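Local coordinates for protein 6-carboxyhexanoate-coa ligase (PDB 5FLL) that belongs to the 6-carboxyhexanoate–CoA ligase family and holds pimeloyl-AMP, pyrophosphate and magnesium in one site, at residues R97-K102 against K208-Q213; A190-S195 against T216-Y221; D196-I201 against G222-C227. All blocks are in the same frame, centred on the assembly; numbering follows the deposited sequence.

Overall arrangement
From the N terminus, helix 89-103 comes first and gives residues 97-102 to contact 1. Strand 188-194 and the loop after it then supply residues 190-195 and 196-201, the first halves of contacts 2 and 3. Residues 208-213 close a loop of 105 residues in contact 1, tying the helix to the mixed sheet. Residues 216-221 and 222-227 follow, and contacts 2 and 3 each close a loop of 20. Every pair of contacts crosses along the chain. Contact 2 joins the end of strand 188-194 to the loop before strand 227-232, and contact 3 joins that loop to the one after strand 188-194; their centres are about 8 Å apart. All three touch pimeloyl-AMP.

Contact 1 of 3, residues R97-K102 against K208-Q213; sequences RLLLEK and KKMGYQ. With WAQ (pimeloyl-AMP), chain C.
Leu99 and Met210 make the close part of this contact between helix 89-103 and the turn that leads into strand 211-215. The sulfur and the methyl of Met210 do the touching. Met210 SD lies 3.8 Å from Leu99 CB and 3.7 Å from Leu99 O, and its methyl CE reaches the same carbonyl oxygen. Met210 CG sits between its own backbone N and carbonyl carbon (chi1 66°), and the chain then runs extended, which carries SD across to the helix. Further out on Leu99, the branch CD1 meets Gln213 CB at 3.9 Å, and the two side chains cross at about a right angle. Val205 of the neighbouring strand also touches Leu99, Leu100, Met210 and Gln213, so the patch rests on the sheet.

Gln213 folds back at chi2 (-79°). Its NE2 donates to Met210 O over 2.9 Å in a nearly straight bond of 170°. The acceptor lies close to the plane of the Gln213 amide. Gln213 OE1 is bonded to Asn84 ND2, so both ends of the amide are used and its rotation is set.

The outer side is looser. Lys102 and Lys209 are exposed, and Lys209 NZ comes only within 4.0 Å of Lys102 O. Glu103 instead accepts from the backbone N of Lys209 and of Met210, which ties the turn to the end of the helix.

Tyr212 belongs to the other side of the strand. Its OH donates to pimeloyl-AMP OAE over 2.8 Å, with that oxygen at the ring edge and in the ring plane. Between the two segments the contact is apolar and sulfur packing. Directional bonds come from Glu103 at the helix end and, within the turn, from Gln213; the strand beyond offers a hydroxyl to the carboxylate end of the ligand.

Contact 2 of 3, residues A190-S195 against T216-Y221; sequences AELCWS and TAMKEY. With WAQ (pimeloyl-AMP), chain C.
The indole of Trp194 has Met218 O over one face, while Leu192 CD1 lies at its edge and in its plane. Lys219 CD approaches the ring obliquely, 3.8 Å from Trp194 CD1. Met218 crosses the indole at about a right angle. Its methyl CE is 3.7 Å from Trp194 CE3 and 3.9 Å from Leu192 CD1, while its CB sits beside Trp194 CB. The Met218 chain is bent at both chi2 and chi3 (-72° and -85°), which curls CE back to the six-membered part of the indole.

These residues join the end of strand 188-194, a middle strand of the mixed sheet, to the loop between strands 211-215 and 227-232. Helix 89-103 also packs here, with Gln93 on Trp194 and Ala96 on Met218.

Past the indole, Lys219 runs extended and NZ donates to Ser195 O over 2.7 Å. The nitrogen stands above the carbonyl plane, 39° out of it. Lys219 NZ also bonds Asp197 O and Thr223 O, so a buried ammonium group is gripped by several backbone carbonyls. Cys193 and Ser195 serve the ligand. Cys193 SG packs 3.6 Å from pimeloyl-AMP CAO. Ser195 OG donates to OAD over 2.6 Å and is also bonded by Asp197 N.

Contact 3 of 3, residues D196-I201 against G222-C227; sequences DDPDYI and GTEEGC. With MG (magnesium ion), chain F; WAQ (pimeloyl-AMP), chain C; PPV (pyrophosphate), chain D.
A magnesium site lies on the loop that follows strand 188-194, and residues 222-227 back this loop. Pro198 O accepts from Gly222 N over 2.7 Å. Pro198 CB rests 3.8 Å from Gly222 CA. Two CA-H...O contacts add to this bond: Pro198 CA to Thr223 O at 3.3 Å, and Glu224 CA to Asp196 O. Gly226 CA lies 3.8 Å from Asp196 N, so the two backbones run close.

Asp196 OD1 binds the magnesium ion at 2.1 Å, and Asp197 OD1 binds it at 2.0 Å. Pimeloyl-AMP OAD, pyrophosphate O31 and O32 and a water complete six ligands. That water also donates to Asp196 OD2 over 2.7 Å. The other oxygen of Asp197, OD2, pairs with Arg171. Residues Asp197 to Tyr200 form a type I beta turn. At its end Tyr200 CG is anti to the backbone N (chi1 -160°), and the ring points its OH at pimeloyl-AMP OAB. These backbone contacts probably steady the loop from behind, while the metal draws two carboxylates and the anionic oxygens of both ligands together, probably offsetting their mutual repulsion.

Contact 1 of 3, residues R97-K102 against K208-Q213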
loop_
_atom_site.group_PDB
_atom_site.type_symbol
_atom_site.label_atom_id
_atom_site.label_comp_id
_atom_site.label_asym_id
_atom_site.label_seq_id
_atom_site.Cartn_x
_atom_site.Cartn_y
_atom_site.Cartn_z
ATOM N N ARG A 97 20.769 29.906 -9.195
ATOM C CA ARG A 97 22.201 29.640 -9.248
ATOM C C ARG A 97 23.019 30.600 -8.407
ATOM O O ARG A 97 23.987 30.200 -7.793
ATOM C CB ARG A 97 22.716 29.653 -10.703
ATOM C CG ARG A 97 22.155 28.480 -11.504
ATOM C CD ARG A 97 22.795 28.207 -12.845
ATOM N NE ARG A 97 22.355 29.169 -13.822
ATOM C CZ ARG A 97 21.225 29.107 -14.556
ATOM N NH1 ARG A 97 20.358 28.096 -14.458
ATOM N NH2 ARG A 97 20.952 30.106 -15.395
ATOM N N LEU A 98 22.635 31.859 -8.358
ATOM C CA LEU A 98 23.359 32.807 -7.534
ATOM C C LEU A 98 23.195 32.425 -6.039
ATOM O O LEU A 98 24.150 32.410 -5.275
ATOM C CB LEU A 98 22.849 34.228 -7.807
ATOM C CG LEU A 98 23.368 35.359 -6.889
ATOM C CD1 LEU A 98 24.897 35.452 -6.924
ATOM C CD2 LEU A 98 22.742 36.698 -7.256
ATOM N N LEU A 99 21.983 32.086 -5.649
ATOM C CA LEU A 99 21.712 31.719 -4.275
ATOM C C LEU A 99 22.424 30.437 -3.865
ATOM O O LEU A 99 22.932 30.332 -2.768
ATOM C CB LEU A 99 20.208 31.562 -4.056
ATOM C CG LEU A 99 19.405 32.880 -4.096
ATOM C CD1 LEU A 99 17.903 32.602 -4.098
ATOM C CD2 LEU A 99 19.762 33.772 -2.905
ATOM N N LEU A 100 22.463 29.450 -4.741
ATOM C CA LEU A 100 23.189 28.221 -4.422
ATOM C C LEU A 100 24.654 28.565 -4.186
ATOM O O LEU A 100 25.239 28.057 -3.243
ATOM C CB LEU A 100 23.033 27.160 -5.520
ATOM C CG LEU A 100 21.625 26.534 -5.623
ATOM C CD1 LEU A 100 21.473 25.846 -6.948
ATOM C CD2 LEU A 100 21.360 25.536 -4.495
ATOM N N GLU A 101 25.223 29.443 -5.018
ATOM C CA GLU A 101 26.630 29.798 -4.916
ATOM C C GLU A 101 26.874 30.532 -3.620
ATOM O O GLU A 101 27.814 30.236 -2.921
ATOM C CB GLU A 101 27.106 30.639 -6.109
ATOM C CG GLU A 101 28.629 30.802 -6.186
ATOM C CD GLU A 101 29.141 31.455 -7.479
ATOM O OE1 GLU A 101 28.576 31.248 -8.558
ATOM O OE2 GLU A 101 30.159 32.144 -7.442
ATOM N N LYS A 102 25.979 31.437 -3.268
ATOM C CA LYS A 102 26.096 32.185 -2.035
ATOM C C LYS A 102 26.093 31.244 -0.814
ATOM O O LYS A 102 26.827 31.454 0.133
ATOM C CB LYS A 102 24.936 33.176 -1.913
ATOM C CG LYS A 102 25.290 34.413 -1.111
ATOM C CD LYS A 102 24.086 35.219 -0.619
ATOM C CE LYS A 102 24.537 36.321 0.351
ATOM N NZ LYS A 102 23.400 37.043 0.977
ATOM N N LYS A 208 21.064 26.193 4.949
ATOM C CA LYS A 208 21.030 26.494 6.363
ATOM C C LYS A 208 21.092 27.977 6.585
ATOM O O LYS A 208 20.542 28.468 7.561
ATOM C CB LYS A 208 22.209 25.837 7.081
ATOM C CG LYS A 208 22.088 24.334 7.233
ATOM C CD LYS A 208 23.336 23.725 7.899
ATOM C CE LYS A 208 23.220 22.209 8.028
ATOM N NZ LYS A 208 23.026 21.525 6.706
ATOM N N LYS A 209 21.844 28.675 5.742
ATOM C CA LYS A 209 22.033 30.089 5.931
ATOM C C LYS A 209 20.922 30.903 5.288
ATOM O O LYS A 209 20.333 31.758 5.923
ATOM C CB LYS A 209 23.364 30.494 5.388
ATOM C CG LYS A 209 24.480 30.049 6.316
ATOM C CD LYS A 209 25.862 30.230 5.712
ATOM C CE LYS A 209 26.003 29.290 4.516
ATOM N NZ LYS A 209 27.152 29.675 3.656
ATOM N N MET A 210 20.627 30.634 4.028
ATOM C CA MET A 210 19.701 31.455 3.323
ATOM C C MET A 210 18.251 31.067 3.685
ATOM O O MET A 210 17.343 31.793 3.374
ATOM C CB MET A 210 19.936 31.336 1.818
ATOM C CG MET A 210 19.647 29.963 1.193
ATOM S SD MET A 210 19.921 30.022 -0.604
ATOM C CE MET A 210 20.322 28.332 -0.988
ATOM N N GLY A 211 18.053 29.924 4.338
ATOM C CA GLY A 211 16.709 29.421 4.595
ATOM C C GLY A 211 16.010 28.936 3.342
ATOM O O GLY A 211 16.637 28.408 2.423
ATOM N N TYR A 212 14.702 29.100 3.317
ATOM C CA TYR A 212 13.850 28.585 2.252
ATOM C C TYR A 212 13.537 29.742 1.320
ATOM O O TYR A 212 12.742 30.623 1.655
ATOM C CB TYR A 212 12.547 28.050 2.872
ATOM C CG TYR A 212 11.551 27.410 1.928
ATOM C CD1 TYR A 212 11.746 26.133 1.418
ATOM C CD2 TYR A 212 10.357 28.058 1.617
ATOM C CE1 TYR A 212 10.823 25.538 0.565
ATOM C CE2 TYR A 212 9.407 27.473 0.815
ATOM C CZ TYR A 212 9.654 26.223 0.259
ATOM O OH TYR A 212 8.701 25.647 -0.533
ATOM N N GLN A 213 14.241 29.792 0.198
ATOM C CA GLN A 213 14.153 30.913 -0.717
ATOM C C GLN A 213 13.237 30.542 -1.867
ATOM O O GLN A 213 13.608 29.783 -2.769
ATOM C CB GLN A 213 15.546 31.264 -1.240
ATOM C CG GLN A 213 16.489 31.821 -0.161
ATOM C CD GLN A 213 16.220 33.287 0.129
ATOM O OE1 GLN A 213 15.755 34.006 -0.745
ATOM N NE2 GLN A 213 16.550 33.743 1.333
HETATM N N1 WAQ C . 11.705 12.917 -1.263
HETATM C C2 WAQ C . 12.605 13.086 -2.313
HETATM N N3 WAQ C . 12.198 13.752 -3.463
HETATM C C4 WAQ C . 10.918 14.186 -3.538
HETATM C C5 WAQ C . 10.061 14.028 -2.515
HETATM C C6 WAQ C . 10.458 13.386 -1.401
HETATM N N6 WAQ C . 9.565 13.234 -0.431
HETATM N N7 WAQ C . 8.897 14.590 -2.860
HETATM C C8 WAQ C . 9.012 15.080 -4.083
HETATM N N9 WAQ C . 10.274 14.840 -4.498
HETATM C "C1'" WAQ C . 10.878 15.149 -5.797
HETATM C "C2'" WAQ C . 10.266 14.218 -6.810
HETATM O "O2'" WAQ C . 11.161 13.988 -7.862
HETATM C "C3'" WAQ C . 9.103 15.049 -7.350
HETATM O "O3'" WAQ C . 8.659 14.559 -8.611
HETATM C "C4'" WAQ C . 9.789 16.367 -7.487
HETATM O "O4'" WAQ C . 10.626 16.465 -6.295
HETATM C "C5'" WAQ C . 8.769 17.497 -7.409
HETATM O "O5'" WAQ C . 7.856 17.115 -6.458
HETATM O OAB WAQ C . 5.339 27.538 -3.285
HETATM O OAC WAQ C . 5.396 20.816 -5.376
HETATM O OAD WAQ C . 5.690 18.160 -7.423
HETATM O OAE WAQ C . 6.788 27.457 -1.523
HETATM O OAH WAQ C . 5.896 17.587 -4.869
HETATM C CAK WAQ C . 7.987 24.099 -4.288
HETATM C CAL WAQ C . 7.355 25.504 -4.048
HETATM C CAM WAQ C . 6.959 23.118 -4.827
HETATM C CAN WAQ C . 6.430 25.480 -2.857
HETATM C CAO WAQ C . 7.637 21.874 -5.371
HETATM O OAU WAQ C . 7.267 19.545 -5.894
HETATM C CAW WAQ C . 6.182 26.953 -2.537
HETATM C CAX WAQ C . 6.628 20.692 -5.513
HETATM P PBG WAQ C . 6.610 18.103 -6.081
#

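Contact 2 of 3, residues A190-S195 against T216-Y221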
loop_
_atom_site.group_PDB
_atom_site.type_symbol
_atom_site.label_atom_id
_atom_site.label_comp_id
_atom_site.label_asym_id
_atom_site.label_seq_id
_atom_site.Cartn_x
_atom_site.Cartn_y
_atom_site.Cartn_z
ATOM N N ALA A 190 22.836 22.419 0.342
ATOM C CA ALA A 190 21.745 23.093 -0.308
ATOM C C ALA A 190 20.848 22.125 -1.057
ATOM O O ALA A 190 21.259 20.986 -1.398
ATOM C CB ALA A 190 22.277 24.138 -1.256
ATOM N N GLU A 191 19.613 22.599 -1.318
ATOM C CA GLU A 191 18.648 21.901 -2.116
ATOM C C GLU A 191 18.171 22.794 -3.264
ATOM O O GLU A 191 17.973 24.006 -3.089
ATOM C CB GLU A 191 17.447 21.484 -1.260
ATOM C CG GLU A 191 16.323 20.925 -2.136
ATOM C CD GLU A 191 15.099 20.481 -1.368
ATOM O OE1 GLU A 191 14.974 20.844 -0.186
ATOM O OE2 GLU A 191 14.237 19.809 -1.976
ATOM N N LEU A 192 17.976 22.202 -4.444
ATOM C CA LEU A 192 17.301 22.890 -5.538
ATOM C C LEU A 192 16.040 22.138 -5.960
ATOM O O LEU A 192 16.064 20.919 -6.128
ATOM C CB LEU A 192 18.224 23.027 -6.708
ATOM C CG LEU A 192 17.678 23.410 -8.076
ATOM C CD1 LEU A 192 17.270 24.887 -8.111
ATOM C CD2 LEU A 192 18.759 23.101 -9.094
ATOM N N CYS A 193 14.933 22.857 -6.110
ATOM C CA CYS A 193 13.645 22.228 -6.317
ATOM C C CYS A 193 12.705 23.034 -7.207
ATOM O O CYS A 193 12.521 24.240 -7.016
ATOM C CB CYS A 193 12.945 22.063 -4.994
ATOM S SG CYS A 193 11.214 21.602 -5.204
ATOM N N TRP A 194 12.090 22.352 -8.164
ATOM C CA TRP A 194 10.822 22.801 -8.673
ATOM C C TRP A 194 9.960 21.602 -9.046
ATOM O O TRP A 194 10.434 20.464 -9.155
ATOM C CB TRP A 194 11.003 23.794 -9.831
ATOM C CG TRP A 194 11.661 23.281 -11.085
ATOM C CD1 TRP A 194 11.044 22.769 -12.161
ATOM C CD2 TRP A 194 13.055 23.322 -11.416
ATOM N NE1 TRP A 194 11.943 22.452 -13.139
ATOM C CE2 TRP A 194 13.190 22.799 -12.716
ATOM C CE3 TRP A 194 14.208 23.717 -10.726
ATOM C CZ2 TRP A 194 14.426 22.639 -13.336
ATOM C CZ3 TRP A 194 15.419 23.586 -11.349
ATOM C CH2 TRP A 194 15.523 23.067 -12.649
ATOM N N SER A 195 8.674 21.860 -9.232
ATOM C CA SER A 195 7.702 20.789 -9.348
ATOM C C SER A 195 7.726 20.138 -10.722
ATOM O O SER A 195 7.993 20.783 -11.738
ATOM C CB SER A 195 6.290 21.308 -9.020
ATOM O OG SER A 195 5.382 20.223 -8.974
ATOM N N THR A 216 9.387 32.567 -7.692
ATOM C CA THR A 216 7.993 32.436 -8.122
ATOM C C THR A 216 7.808 31.907 -9.542
ATOM O O THR A 216 6.680 31.563 -9.916
ATOM C CB THR A 216 7.258 33.778 -8.042
ATOM O OG1 THR A 216 8.007 34.718 -8.808
ATOM C CG2 THR A 216 7.143 34.227 -6.590
ATOM N N ALA A 217 8.878 31.895 -10.331
ATOM C CA ALA A 217 8.845 31.280 -11.650
ATOM C C ALA A 217 10.133 30.545 -11.920
ATOM O O ALA A 217 11.159 31.170 -12.102
ATOM C CB ALA A 217 8.621 32.329 -12.723
ATOM N N MET A 218 10.058 29.214 -11.984
ATOM C CA MET A 218 11.232 28.365 -12.234
ATOM C C MET A 218 11.106 27.542 -13.522
ATOM O O MET A 218 12.079 26.953 -13.976
ATOM C CB MET A 218 11.462 27.438 -11.043
ATOM C CG MET A 218 11.942 28.151 -9.788
ATOM S SD MET A 218 13.666 28.674 -10.001
ATOM C CE MET A 218 14.453 27.160 -9.521
ATOM N N LYS A 219 9.922 27.564 -14.137
ATOM C CA LYS A 219 9.677 26.930 -15.441
ATOM C C LYS A 219 8.341 27.435 -16.018
ATOM O O LYS A 219 7.621 28.163 -15.356
ATOM C CB LYS A 219 9.584 25.428 -15.275
ATOM C CG LYS A 219 8.332 25.011 -14.513
ATOM C CD LYS A 219 8.138 23.502 -14.515
ATOM C CE LYS A 219 6.810 23.095 -13.899
ATOM N NZ LYS A 219 6.717 21.613 -13.935
ATOM N N GLU A 220 7.997 27.005 -17.227
ATOM C CA GLU A 220 6.733 27.407 -17.870
ATOM C C GLU A 220 5.604 26.464 -17.452
ATOM O O GLU A 220 5.847 25.281 -17.182
ATOM C CB GLU A 220 6.870 27.378 -19.406
ATOM C CG GLU A 220 8.032 28.214 -19.958
ATOM C CD GLU A 220 7.813 29.729 -19.873
ATOM O OE1 GLU A 220 6.753 30.162 -19.391
ATOM O OE2 GLU A 220 8.716 30.501 -20.269
ATOM N N TYR A 221 4.385 26.994 -17.393
ATOM C CA TYR A 221 3.178 26.190 -17.254
ATOM C C TYR A 221 3.107 25.130 -18.325
ATOM O O TYR A 221 3.549 25.345 -19.443
ATOM C CB TYR A 221 1.917 27.078 -17.331
ATOM C CG TYR A 221 1.665 27.790 -16.033
ATOM C CD1 TYR A 221 1.242 27.078 -14.908
ATOM C CD2 TYR A 221 1.961 29.150 -15.883
ATOM C CE1 TYR A 221 1.067 27.706 -13.683
ATOM C CE2 TYR A 221 1.794 29.790 -14.664
ATOM C CZ TYR A 221 1.346 29.064 -13.568
ATOM O OH TYR A 221 1.167 29.680 -12.364
HETATM N N1 WAQ C . 11.705 12.917 -1.263
HETATM C C2 WAQ C . 12.605 13.086 -2.313
HETATM N N3 WAQ C . 12.198 13.752 -3.463
HETATM C C4 WAQ C . 10.918 14.186 -3.538
HETATM C C5 WAQ C . 10.061 14.028 -2.515
HETATM C C6 WAQ C . 10.458 13.386 -1.401
HETATM N N6 WAQ C . 9.565 13.234 -0.431
HETATM N N7 WAQ C . 8.897 14.590 -2.860
HETATM C C8 WAQ C . 9.012 15.080 -4.083
HETATM N N9 WAQ C . 10.274 14.840 -4.498
HETATM C "C1'" WAQ C . 10.878 15.149 -5.797
HETATM C "C2'" WAQ C . 10.266 14.218 -6.810
HETATM O "O2'" WAQ C . 11.161 13.988 -7.862
HETATM C "C3'" WAQ C . 9.103 15.049 -7.350
HETATM O "O3'" WAQ C . 8.659 14.559 -8.611
HETATM C "C4'" WAQ C . 9.789 16.367 -7.487
HETATM O "O4'" WAQ C . 10.626 16.465 -6.295
HETATM C "C5'" WAQ C . 8.769 17.497 -7.409
HETATM O "O5'" WAQ C . 7.856 17.115 -6.458
HETATM O OAB WAQ C . 5.339 27.538 -3.285
HETATM O OAC WAQ C . 5.396 20.816 -5.376
HETATM O OAD WAQ C . 5.690 18.160 -7.423
HETATM O OAE WAQ C . 6.788 27.457 -1.523
HETATM O OAH WAQ C . 5.896 17.587 -4.869
HETATM C CAK WAQ C . 7.987 24.099 -4.288
HETATM C CAL WAQ C . 7.355 25.504 -4.048
HETATM C CAM WAQ C . 6.959 23.118 -4.827
HETATM C CAN WAQ C . 6.430 25.480 -2.857
HETATM C CAO WAQ C . 7.637 21.874 -5.371
HETATM O OAU WAQ C . 7.267 19.545 -5.894
HETATM C CAW WAQ C . 6.182 26.953 -2.537
HETATM C CAX WAQ C . 6.628 20.692 -5.513
HETATM P PBG WAQ C . 6.610 18.103 -6.081
#

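Contact 3 of 3, residues D196-I201 against G222-C227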
loop_
_atom_site.group_PDB
_atom_site.type_symbol
_atom_site.label_atom_id
_atom_site.label_comp_id
_atom_site.label_asym_id
_atom_site.label_seq_id
_atom_site.Cartn_x
_atom_site.Cartn_y
_atom_site.Cartn_z
ATOM N N ASP A 196 7.428 18.844 -10.742
ATOM C CA ASP A 196 7.149 18.140 -11.987
ATOM C C ASP A 196 5.692 18.313 -12.430
ATOM O O ASP A 196 5.278 17.725 -13.441
ATOM C CB ASP A 196 7.522 16.654 -11.868
ATOM C CG ASP A 196 6.733 15.923 -10.796
ATOM O OD1 ASP A 196 6.360 16.551 -9.781
ATOM O OD2 ASP A 196 6.478 14.705 -10.971
ATOM N N ASP A 197 4.900 19.093 -11.695
ATOM C CA ASP A 197 3.469 19.233 -12.066
ATOM C C ASP A 197 3.295 20.300 -13.148
ATOM O O ASP A 197 3.903 21.356 -13.093
ATOM C CB ASP A 197 2.612 19.584 -10.847
ATOM C CG ASP A 197 2.877 18.680 -9.637
ATOM O OD1 ASP A 197 3.569 17.640 -9.723
ATOM O OD2 ASP A 197 2.403 19.051 -8.554
ATOM N N PRO A 198 2.478 20.031 -14.153
ATOM C CA PRO A 198 2.342 21.042 -15.208
ATOM C C PRO A 198 1.681 22.332 -14.738
ATOM O O PRO A 198 1.718 23.324 -15.442
ATOM C CB PRO A 198 1.470 20.347 -16.256
ATOM C CG PRO A 198 0.753 19.273 -15.510
ATOM C CD PRO A 198 1.725 18.805 -14.467
ATOM N N ASP A 199 1.102 22.326 -13.552
ATOM C CA ASP A 199 0.260 23.432 -13.118
ATOM C C ASP A 199 0.859 24.259 -11.957
ATOM O O ASP A 199 0.160 25.018 -11.307
ATOM C CB ASP A 199 -1.145 22.892 -12.733
ATOM C CG ASP A 199 -1.119 22.003 -11.438
ATOM O OD1 ASP A 199 -0.034 21.685 -10.882
ATOM O OD2 ASP A 199 -2.209 21.655 -10.948
ATOM N N TYR A 200 2.143 24.121 -11.703
ATOM C CA TYR A 200 2.776 24.907 -10.648
ATOM C C TYR A 200 4.192 25.230 -11.033
ATOM O O TYR A 200 5.013 24.316 -11.146
ATOM C CB TYR A 200 2.764 24.127 -9.345
ATOM C CG TYR A 200 2.933 24.992 -8.136
ATOM C CD1 TYR A 200 1.895 25.825 -7.693
ATOM C CD2 TYR A 200 4.135 25.015 -7.444
ATOM C CE1 TYR A 200 2.047 26.642 -6.580
ATOM C CE2 TYR A 200 4.309 25.821 -6.330
ATOM C CZ TYR A 200 3.270 26.639 -5.900
ATOM O OH TYR A 200 3.453 27.435 -4.793
ATOM N N ILE A 201 4.494 26.520 -11.195
ATOM C CA ILE A 201 5.827 26.969 -11.645
ATOM C C ILE A 201 6.707 27.601 -10.563
ATOM O O ILE A 201 7.870 27.972 -10.810
ATOM C CB ILE A 201 5.712 27.987 -12.771
ATOM C CG1 ILE A 201 4.964 29.247 -12.286
ATOM C CG2 ILE A 201 4.991 27.376 -13.956
ATOM C CD1 ILE A 201 5.106 30.443 -13.209
ATOM N N GLY A 222 2.563 23.977 -17.970
ATOM C CA GLY A 222 2.296 22.925 -18.947
ATOM C C GLY A 222 3.463 21.983 -19.155
ATOM O O GLY A 222 3.361 21.054 -19.936
ATOM N N THR A 223 4.565 22.200 -18.451
ATOM C CA THR A 223 5.717 21.296 -18.569
ATOM C C THR A 223 5.821 20.374 -17.369
ATOM O O THR A 223 5.487 20.760 -16.238
ATOM C CB THR A 223 7.057 22.047 -18.718
ATOM O OG1 THR A 223 7.368 22.689 -17.485
ATOM C CG2 THR A 223 6.989 23.091 -19.862
ATOM N N GLU A 224 6.262 19.147 -17.628
ATOM C CA GLU A 224 6.266 18.115 -16.630
ATOM C C GLU A 224 7.668 17.799 -16.127
ATOM O O GLU A 224 7.860 16.788 -15.455
ATOM C CB GLU A 224 5.657 16.858 -17.193
ATOM C CG GLU A 224 4.196 17.003 -17.573
ATOM C CD GLU A 224 3.551 15.661 -17.802
ATOM O OE1 GLU A 224 4.242 14.742 -18.293
ATOM O OE2 GLU A 224 2.355 15.528 -17.481
ATOM N N GLU A 225 8.643 18.646 -16.453
ATOM C CA GLU A 225 10.013 18.429 -16.026
ATOM C C GLU A 225 10.180 19.114 -14.701
ATOM O O GLU A 225 9.864 20.303 -14.594
ATOM C CB GLU A 225 10.994 19.037 -17.013
ATOM C CG GLU A 225 11.184 18.212 -18.273
ATOM C CD GLU A 225 9.901 18.094 -19.076
ATOM O OE1 GLU A 225 9.388 19.141 -19.536
ATOM O OE2 GLU A 225 9.393 16.961 -19.232
ATOM N N GLY A 226 10.606 18.364 -13.686
ATOM C CA GLY A 226 10.843 18.932 -12.360
ATOM C C GLY A 226 12.297 18.736 -11.939
ATOM O O GLY A 226 13.111 18.251 -12.717
ATOM N N CYS A 227 12.616 19.118 -10.704
ATOM C CA CYS A 227 13.957 18.971 -10.190
ATOM C C CYS A 227 13.947 18.829 -8.676
ATOM O O CYS A 227 13.308 19.605 -7.966
ATOM C CB CYS A 227 14.792 20.187 -10.585
ATOM S SG CYS A 227 16.484 20.205 -9.931
HETATM MG MG MG F . 4.687 16.502 -8.437
HETATM N N1 WAQ C . 11.705 12.917 -1.263
HETATM C C2 WAQ C . 12.605 13.086 -2.313
HETATM N N3 WAQ C . 12.198 13.752 -3.463
HETATM C C4 WAQ C . 10.918 14.186 -3.538
HETATM C C5 WAQ C . 10.061 14.028 -2.515
HETATM C C6 WAQ C . 10.458 13.386 -1.401
HETATM N N6 WAQ C . 9.565 13.234 -0.431
HETATM N N7 WAQ C . 8.897 14.590 -2.860
HETATM C C8 WAQ C . 9.012 15.080 -4.083
HETATM N N9 WAQ C . 10.274 14.840 -4.498
HETATM C "C1'" WAQ C . 10.878 15.149 -5.797
HETATM C "C2'" WAQ C . 10.266 14.218 -6.810
HETATM O "O2'" WAQ C . 11.161 13.988 -7.862
HETATM C "C3'" WAQ C . 9.103 15.049 -7.350
HETATM O "O3'" WAQ C . 8.659 14.559 -8.611
HETATM C "C4'" WAQ C . 9.789 16.367 -7.487
HETATM O "O4'" WAQ C . 10.626 16.465 -6.295
HETATM C "C5'" WAQ C . 8.769 17.497 -7.409
HETATM O "O5'" WAQ C . 7.856 17.115 -6.458
HETATM O OAB WAQ C . 5.339 27.538 -3.285
HETATM O OAC WAQ C . 5.396 20.816 -5.376
HETATM O OAD WAQ C . 5.690 18.160 -7.423
HETATM O OAE WAQ C . 6.788 27.457 -1.523
HETATM O OAH WAQ C . 5.896 17.587 -4.869
HETATM C CAK WAQ C . 7.987 24.099 -4.288
HETATM C CAL WAQ C . 7.355 25.504 -4.048
HETATM C CAM WAQ C . 6.959 23.118 -4.827
HETATM C CAN WAQ C . 6.430 25.480 -2.857
HETATM C CAO WAQ C . 7.637 21.874 -5.371
HETATM O OAU WAQ C . 7.267 19.545 -5.894
HETATM C CAW WAQ C . 6.182 26.953 -2.537
HETATM C CAX WAQ C . 6.628 20.692 -5.513
HETATM P PBG WAQ C . 6.610 18.103 -6.081
HETATM O O11 PPV D . 6.026 12.852 -6.197
HETATM P P1 PPV D . 5.572 14.266 -5.947
HETATM O O21 PPV D . 5.826 14.787 -4.572
HETATM O O31 PPV D . 5.894 15.260 -7.072
HETATM O OPP PPV D . 3.939 14.120 -5.918
HETATM P P2 PPV D . 2.948 15.411 -5.855
HETATM O O12 PPV D . 3.342 16.203 -4.629
HETATM O O22 PPV D . 1.563 14.808 -5.724
HETATM O O32 PPV D . 3.252 16.166 -7.139
HETATM O O HOH W 1 4.281 14.599 -9.399
#